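Long-range contact in hydrolase, putative (Plasmodium vivax, PDB 2B30), which is a putative haloacid dehalogenase-like hydrolase of the Cof type, probably a metal-dependent phosphatase, and holds a calcium ion in the crystal: residues V18-I32 / A288-K300. Residues are numbered along the deposited sequence; the frame is centred on the assembly and turned at random.
Sequences VEEALKGADIKLLLI and AVAYLLKKVFDLK
Ile27 reaches over to Val296 with CD1 alone, the side chains crossing at about a right angle: the methyl lies 3.7 Å from Val296 CG1 and only slightly farther from CG2. That second branch also meets Leu22, whose CD1 comes in 4.2 Å from Val296 CG2, so CG2 is shared between Ile27 and Leu22 while CG1 serves Ile27. Val18 forks as well. With CG1 anti to the backbone N (chi1 172°), that methyl drops between Leu292 CD1 and the aliphatic part of Lys295, 4.0 Å from Lys295 CD, while CG2 sits at the edge of the Tyr291 ring, near its plane. A bend at the end of the Lys295 chain (chi4 -73°) accompanies the turn of NZ to solvent-exposed Glu19, in a salt bridge whose hydrogen bond is weak, 3.4 Å from Lys295 NZ to Glu19 OE1. These contacts lay helix 288-297, close to the C-terminus, over one side of the Rossmann-like HAD core, whose central strand 29-33 ends at the calcium ligand Asp33, with Asp35 just beyond. Along that strand Leu30 and Ile32 both face the helix. Leu30 CD1 stands 3.8 Å from Leu293 CD2 and equally close to Leu293 CD1, facing the fork of Leu293, and Ile32 CG2 meets Val289 CG2 at 4.0 Å. Past the helix end, Leu299 straddles the type II turn of Leu22 to Ala25, CD1 packing 4.0 Å from Ala25 CB and CD2 lying 3.6 Å from Leu22 O.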
ATOM      1  N   VAL A  18      19.683  15.799   7.125  1.00 58.72           N
ATOM      2  CA  VAL A  18      18.286  16.182   7.060  1.00 57.01           C
ATOM      3  C   VAL A  18      18.094  17.234   5.995  1.00 57.29           C
ATOM      4  O   VAL A  18      17.265  17.076   5.095  1.00 59.41           O
ATOM      5  CB  VAL A  18      17.793  16.740   8.412  1.00 56.65           C
ATOM      6  CG1 VAL A  18      16.379  17.319   8.289  1.00 55.27           C
ATOM      7  CG2 VAL A  18      17.847  15.654   9.487  1.00 56.54           C
ATOM      8  N   GLU A  19      18.854  18.317   6.097  1.00 55.78           N
ATOM      9  CA  GLU A  19      18.738  19.374   5.106  1.00 55.57           C
ATOM     10  C   GLU A  19      19.266  18.900   3.747  1.00 53.94           C
ATOM     11  O   GLU A  19      18.832  19.390   2.706  1.00 53.57           O
ATOM     12  CB  GLU A  19      19.373  20.683   5.587  1.00 54.21           C
ATOM     13  CG  GLU A  19      20.823  20.613   6.012  1.00 56.31           C
ATOM     14  CD  GLU A  19      21.272  21.883   6.731  1.00 58.95           C
ATOM     15  OE1 GLU A  19      20.483  22.443   7.529  1.00 62.29           O
ATOM     16  OE2 GLU A  19      22.418  22.324   6.501  1.00 61.66           O
ATOM     17  N   GLU A  20      20.166  17.919   3.758  1.00 53.22           N
ATOM     18  CA  GLU A  20      20.576  17.249   2.530  1.00 51.81           C
ATOM     19  C   GLU A  20      19.385  16.479   1.957  1.00 51.59           C
ATOM     20  O   GLU A  20      19.010  16.663   0.798  1.00 51.41           O
ATOM     21  CB  GLU A  20      21.753  16.306   2.800  1.00 50.92           C
ATOM     22  N   ALA A  21      18.766  15.651   2.795  1.00 50.68           N
ATOM     23  CA  ALA A  21      17.587  14.864   2.403  1.00 50.79           C
ATOM     24  C   ALA A  21      16.397  15.685   1.855  1.00 50.72           C
ATOM     25  O   ALA A  21      15.494  15.116   1.227  1.00 52.84           O
ATOM     26  CB  ALA A  21      17.124  14.003   3.584  1.00 50.37           C
ATOM     27  N   LEU A  22      16.398  16.997   2.103  1.00 49.22           N
ATOM     28  CA  LEU A  22      15.325  17.902   1.677  1.00 47.20           C
ATOM     29  C   LEU A  22      15.706  18.778   0.476  1.00 47.60           C
ATOM     30  O   LEU A  22      14.906  19.626   0.053  1.00 46.17           O
ATOM     31  CB  LEU A  22      14.942  18.825   2.845  1.00 45.90           C
ATOM     32  CG  LEU A  22      14.302  18.198   4.087  1.00 45.14           C
ATOM     33  CD1 LEU A  22      14.322  19.168   5.255  1.00 44.00           C
ATOM     34  CD2 LEU A  22      12.878  17.763   3.797  1.00 44.25           C
ATOM     35  N   LYS A  23      16.916  18.593  -0.061  1.00 47.76           N
ATOM     36  CA  LYS A  23      17.450  19.494  -1.087  1.00 46.88           C
ATOM     37  C   LYS A  23      16.420  19.773  -2.193  1.00 48.03           C
ATOM     38  O   LYS A  23      16.053  18.862  -2.932  1.00 48.29           O
ATOM     39  N   GLY A  24      15.939  21.016  -2.281  1.00 48.00           N
ATOM     40  CA  GLY A  24      15.023  21.436  -3.361  1.00 48.60           C
ATOM     41  C   GLY A  24      13.590  20.896  -3.308  1.00 48.47           C
ATOM     42  O   GLY A  24      12.921  20.785  -4.339  1.00 46.32           O
ATOM     43  N   ALA A  25      13.119  20.573  -2.105  1.00 47.43           N
ATOM     44  CA  ALA A  25      11.779  20.039  -1.906  1.00 45.38           C
ATOM     45  C   ALA A  25      10.753  21.158  -1.970  1.00 45.00           C
ATOM     46  O   ALA A  25      10.888  22.159  -1.274  1.00 44.84           O
ATOM     47  CB  ALA A  25      11.691  19.349  -0.554  1.00 45.39           C
ATOM     48  N   ASP A  26       9.719  20.968  -2.787  1.00 45.91           N
ATOM     49  CA  ASP A  26       8.595  21.906  -2.886  1.00 46.45           C
ATOM     50  C   ASP A  26       7.410  21.407  -2.056  1.00 45.75           C
ATOM     51  O   ASP A  26       6.336  21.128  -2.588  1.00 49.60           O
ATOM     52  CB  ASP A  26       8.189  22.062  -4.355  1.00 48.84           C
ATOM     53  CG  ASP A  26       7.089  23.087  -4.561  1.00 49.24           C
ATOM     54  OD1 ASP A  26       7.174  24.175  -3.967  1.00 50.15           O
ATOM     55  OD2 ASP A  26       6.138  22.796  -5.317  1.00 52.77           O
ATOM     56  N   ILE A  27       7.607  21.308  -0.749  1.00 44.41           N
ATOM     57  CA  ILE A  27       6.618  20.721   0.148  1.00 44.59           C
ATOM     58  C   ILE A  27       5.386  21.602   0.330  1.00 44.29           C
ATOM     59  O   ILE A  27       5.501  22.793   0.626  1.00 43.43           O
ATOM     60  CB  ILE A  27       7.237  20.422   1.539  1.00 45.47           C
ATOM     61  CG1 ILE A  27       8.261  19.292   1.423  1.00 46.64           C
ATOM     62  CG2 ILE A  27       6.158  20.045   2.572  1.00 46.35           C
ATOM     63  CD1 ILE A  27       9.269  19.273   2.558  1.00 48.71           C
ATOM     64  N   LYS A  28       4.215  20.982   0.169  1.00 43.52           N
ATOM     65  CA  LYS A  28       2.923  21.633   0.382  1.00 43.66           C
ATOM     66  C   LYS A  28       2.024  20.936   1.425  1.00 40.93           C
ATOM     67  O   LYS A  28       0.997  21.503   1.820  1.00 37.89           O
ATOM     68  CB  LYS A  28       2.196  21.764  -0.966  1.00 43.81           C
ATOM     69  CG  LYS A  28       2.848  22.803  -1.850  1.00 46.14           C
ATOM     70  CD  LYS A  28       2.286  22.844  -3.256  1.00 49.75           C
ATOM     71  CE  LYS A  28       3.042  23.878  -4.120  1.00 52.53           C
ATOM     72  NZ  LYS A  28       2.697  23.808  -5.585  1.00 57.26           N
ATOM     73  N   LEU A  29       2.411  19.734   1.874  1.00 38.92           N
ATOM     74  CA  LEU A  29       1.606  18.936   2.812  1.00 36.76           C
ATOM     75  C   LEU A  29       2.493  18.364   3.904  1.00 36.82           C
ATOM     76  O   LEU A  29       3.467  17.668   3.602  1.00 37.49           O
ATOM     77  CB  LEU A  29       0.932  17.769   2.088  1.00 35.35           C
ATOM     78  CG  LEU A  29      -0.497  17.376   2.494  1.00 33.28           C
ATOM     79  CD1 LEU A  29      -0.791  15.939   2.061  1.00 34.17           C
ATOM     80  CD2 LEU A  29      -0.787  17.547   3.960  1.00 30.58           C
ATOM     81  N   LEU A  30       2.158  18.649   5.165  1.00 35.70           N
ATOM     82  CA  LEU A  30       2.869  18.060   6.306  1.00 34.41           C
ATOM     83  C   LEU A  30       2.018  16.944   6.902  1.00 34.12           C
ATOM     84  O   LEU A  30       0.914  17.195   7.390  1.00 33.28           O
ATOM     85  CB  LEU A  30       3.188  19.111   7.378  1.00 33.43           C
ATOM     86  CG  LEU A  30       3.891  20.406   6.942  1.00 35.84           C
ATOM     87  CD1 LEU A  30       4.159  21.317   8.152  1.00 36.64           C
ATOM     88  CD2 LEU A  30       5.189  20.131   6.180  1.00 35.82           C
ATOM     89  N   LEU A  31       2.538  15.719   6.857  1.00 34.24           N
ATOM     90  CA  LEU A  31       1.860  14.549   7.394  1.00 35.95           C
ATOM     91  C   LEU A  31       2.595  14.063   8.641  1.00 37.79           C
ATOM     92  O   LEU A  31       3.674  13.493   8.556  1.00 38.91           O
ATOM     93  CB  LEU A  31       1.809  13.440   6.345  1.00 38.22           C
ATOM     94  CG  LEU A  31       1.111  13.763   5.015  1.00 41.21           C
ATOM     95  CD1 LEU A  31       1.184  12.538   4.152  1.00 43.29           C
ATOM     96  CD2 LEU A  31      -0.360  14.230   5.161  1.00 38.16           C
ATOM     97  N   ILE A  32       1.986  14.276   9.801  1.00 38.88           N
ATOM     98  CA  ILE A  32       2.666  14.140  11.076  1.00 36.65           C
ATOM     99  C   ILE A  32       2.020  13.038  11.882  1.00 35.71           C
ATOM    100  O   ILE A  32       0.815  13.083  12.139  1.00 37.08           O
ATOM    101  CB  ILE A  32       2.550  15.444  11.871  1.00 36.69           C
ATOM    102  CG1 ILE A  32       2.981  16.631  11.000  1.00 35.68           C
ATOM    103  CG2 ILE A  32       3.368  15.357  13.169  1.00 39.59           C
ATOM    104  CD1 ILE A  32       2.883  17.982  11.710  1.00 38.31           C
ATOM    105  N   ALA A 288      11.227  16.711  17.887  1.00 42.24           N
ATOM    106  CA  ALA A 288      11.630  16.330  16.521  1.00 40.80           C
ATOM    107  C   ALA A 288      10.774  16.918  15.411  1.00 39.18           C
ATOM    108  O   ALA A 288      11.280  17.208  14.335  1.00 40.51           O
ATOM    109  CB  ALA A 288      11.679  14.819  16.388  1.00 40.58           C
ATOM    110  N   VAL A 289       9.483  17.085  15.658  1.00 39.41           N
ATOM    111  CA  VAL A 289       8.601  17.731  14.681  1.00 38.47           C
ATOM    112  C   VAL A 289       9.009  19.195  14.519  1.00 38.32           C
ATOM    113  O   VAL A 289       9.258  19.655  13.412  1.00 38.22           O
ATOM    114  CB  VAL A 289       7.120  17.650  15.095  1.00 37.04           C
ATOM    115  CG1 VAL A 289       6.239  18.373  14.070  1.00 38.58           C
ATOM    116  CG2 VAL A 289       6.689  16.188  15.264  1.00 37.36           C
ATOM    117  N   ALA A 290       9.097  19.913  15.635  1.00 40.19           N
ATOM    118  CA  ALA A 290       9.630  21.283  15.637  1.00 41.81           C
ATOM    119  C   ALA A 290      10.953  21.370  14.860  1.00 41.65           C
ATOM    120  O   ALA A 290      11.108  22.225  13.987  1.00 41.46           O
ATOM    121  CB  ALA A 290       9.815  21.780  17.073  1.00 41.95           C
ATOM    122  N   TYR A 291      11.880  20.462  15.171  1.00 41.02           N
ATOM    123  CA  TYR A 291      13.186  20.384  14.505  1.00 40.98           C
ATOM    124  C   TYR A 291      13.085  20.224  12.991  1.00 40.30           C
ATOM    125  O   TYR A 291      13.773  20.916  12.244  1.00 40.95           O
ATOM    126  CB  TYR A 291      14.000  19.221  15.082  1.00 42.49           C
ATOM    127  CG  TYR A 291      15.318  18.965  14.374  1.00 44.00           C
ATOM    128  CD1 TYR A 291      16.455  19.706  14.692  1.00 42.80           C
ATOM    129  CD2 TYR A 291      15.432  17.972  13.401  1.00 44.27           C
ATOM    130  CE1 TYR A 291      17.664  19.476  14.051  1.00 42.82           C
ATOM    131  CE2 TYR A 291      16.640  17.730  12.761  1.00 44.60           C
ATOM    132  CZ  TYR A 291      17.752  18.492  13.086  1.00 44.65           C
ATOM    133  OH  TYR A 291      18.955  18.276  12.454  1.00 43.31           O
ATOM    134  N   LEU A 292      12.230  19.309  12.545  1.00 38.12           N
ATOM    135  CA  LEU A 292      12.080  19.034  11.123  1.00 36.52           C
ATOM    136  C   LEU A 292      11.368  20.177  10.404  1.00 36.71           C
ATOM    137  O   LEU A 292      11.810  20.604   9.342  1.00 37.84           O
ATOM    138  CB  LEU A 292      11.336  17.713  10.920  1.00 36.43           C
ATOM    139  CG  LEU A 292      11.031  17.201   9.510  1.00 36.71           C
ATOM    140  CD1 LEU A 292      12.232  17.278   8.595  1.00 38.72           C
ATOM    141  CD2 LEU A 292      10.525  15.771   9.593  1.00 37.03           C
ATOM    142  N   LEU A 293      10.286  20.689  10.980  1.00 36.60           N
ATOM    143  CA  LEU A 293       9.529  21.769  10.330  1.00 38.04           C
ATOM    144  C   LEU A 293      10.380  23.034  10.151  1.00 39.50           C
ATOM    145  O   LEU A 293      10.253  23.729   9.134  1.00 39.28           O
ATOM    146  CB  LEU A 293       8.242  22.104  11.101  1.00 38.29           C
ATOM    147  CG  LEU A 293       7.191  21.009  11.329  1.00 39.23           C
ATOM    148  CD1 LEU A 293       5.822  21.635  11.572  1.00 39.18           C
ATOM    149  CD2 LEU A 293       7.116  20.025  10.169  1.00 39.07           C
ATOM    150  N   LYS A 294      11.246  23.323  11.126  1.00 39.20           N
ATOM    151  CA  LYS A 294      12.169  24.455  11.027  1.00 39.16           C
ATOM    152  C   LYS A 294      13.078  24.306   9.797  1.00 38.08           C
ATOM    153  O   LYS A 294      13.291  25.264   9.048  1.00 37.47           O
ATOM    154  CB  LYS A 294      13.004  24.602  12.311  1.00 38.32           C
ATOM    155  N   LYS A 295      13.582  23.099   9.571  1.00 37.00           N
ATOM    156  CA  LYS A 295      14.439  22.848   8.408  1.00 39.97           C
ATOM    157  C   LYS A 295      13.657  22.876   7.090  1.00 41.51           C
ATOM    158  O   LYS A 295      14.207  23.231   6.040  1.00 39.93           O
ATOM    159  CB  LYS A 295      15.217  21.533   8.569  1.00 40.02           C
ATOM    160  CG  LYS A 295      16.145  21.539   9.793  1.00 40.35           C
ATOM    161  CD  LYS A 295      17.528  20.977   9.489  1.00 44.46           C
ATOM    162  CE  LYS A 295      18.548  21.305  10.587  1.00 45.74           C
ATOM    163  NZ  LYS A 295      18.990  22.742  10.598  1.00 45.15           N
ATOM    164  N   VAL A 296      12.372  22.521   7.152  1.00 44.11           N
ATOM    165  CA  VAL A 296      11.490  22.646   5.993  1.00 45.38           C
ATOM    166  C   VAL A 296      11.176  24.110   5.713  1.00 44.71           C
ATOM    167  O   VAL A 296      11.151  24.514   4.547  1.00 43.62           O
ATOM    168  CB  VAL A 296      10.172  21.850   6.162  1.00 46.48           C
ATOM    169  CG1 VAL A 296       9.211  22.120   4.998  1.00 46.31           C
ATOM    170  CG2 VAL A 296      10.461  20.360   6.248  1.00 47.08           C
ATOM    171  N   PHE A 297      10.955  24.898   6.768  1.00 45.83           N
ATOM    172  CA  PHE A 297      10.595  26.317   6.612  1.00 47.34           C
ATOM    173  C   PHE A 297      11.669  27.122   5.900  1.00 50.32           C
ATOM    174  O   PHE A 297      11.353  27.931   5.032  1.00 53.16           O
ATOM    175  CB  PHE A 297      10.292  26.995   7.962  1.00 47.06           C
ATOM    176  CG  PHE A 297       9.056  26.478   8.655  1.00 45.89           C
ATOM    177  CD1 PHE A 297       7.939  26.071   7.939  1.00 44.54           C
ATOM    178  CD2 PHE A 297       9.012  26.412  10.031  1.00 47.38           C
ATOM    179  CE1 PHE A 297       6.825  25.588   8.589  1.00 45.61           C
ATOM    180  CE2 PHE A 297       7.886  25.940  10.685  1.00 46.86           C
ATOM    181  CZ  PHE A 297       6.796  25.528   9.964  1.00 45.50           C
ATOM    182  N   ASP A 298      12.934  26.908   6.251  1.00 53.05           N
ATOM    183  CA  ASP A 298      14.004  27.714   5.659  1.00 55.79           C
ATOM    184  C   ASP A 298      14.487  27.216   4.293  1.00 54.45           C
ATOM    185  O   ASP A 298      15.417  27.790   3.727  1.00 57.07           O
ATOM    186  CB  ASP A 298      15.168  27.942   6.643  1.00 58.67           C
ATOM    187  CG  ASP A 298      15.758  26.664   7.162  1.00 62.91           C
ATOM    188  OD1 ASP A 298      15.877  25.705   6.368  1.00 68.43           O
ATOM    189  OD2 ASP A 298      16.101  26.629   8.366  1.00 64.84           O
ATOM    190  N   LEU A 299      13.850  26.181   3.748  1.00 52.73           N
ATOM    191  CA  LEU A 299      13.912  25.948   2.306  1.00 50.62           C
ATOM    192  C   LEU A 299      13.321  27.157   1.564  1.00 50.82           C
ATOM    193  O   LEU A 299      13.826  27.539   0.521  1.00 53.25           O
ATOM    194  CB  LEU A 299      13.129  24.701   1.896  1.00 50.04           C
ATOM    195  CG  LEU A 299      13.571  23.308   2.338  1.00 48.95           C
ATOM    196  CD1 LEU A 299      12.457  22.301   2.052  1.00 45.41           C
ATOM    197  CD2 LEU A 299      14.853  22.892   1.643  1.00 48.39           C
ATOM    198  N   LYS A 300      12.249  27.747   2.098  1.00 50.58           N
ATOM    199  CA  LYS A 300      11.566  28.878   1.450  1.00 49.69           C
ATOM    200  C   LYS A 300      12.122  30.203   1.949  1.00 47.39           C
ATOM    201  O   LYS A 300      13.326  30.421   1.903  1.00 47.21           O
ATOM    202  CB  LYS A 300      10.045  28.814   1.683  1.00 48.28           C
TER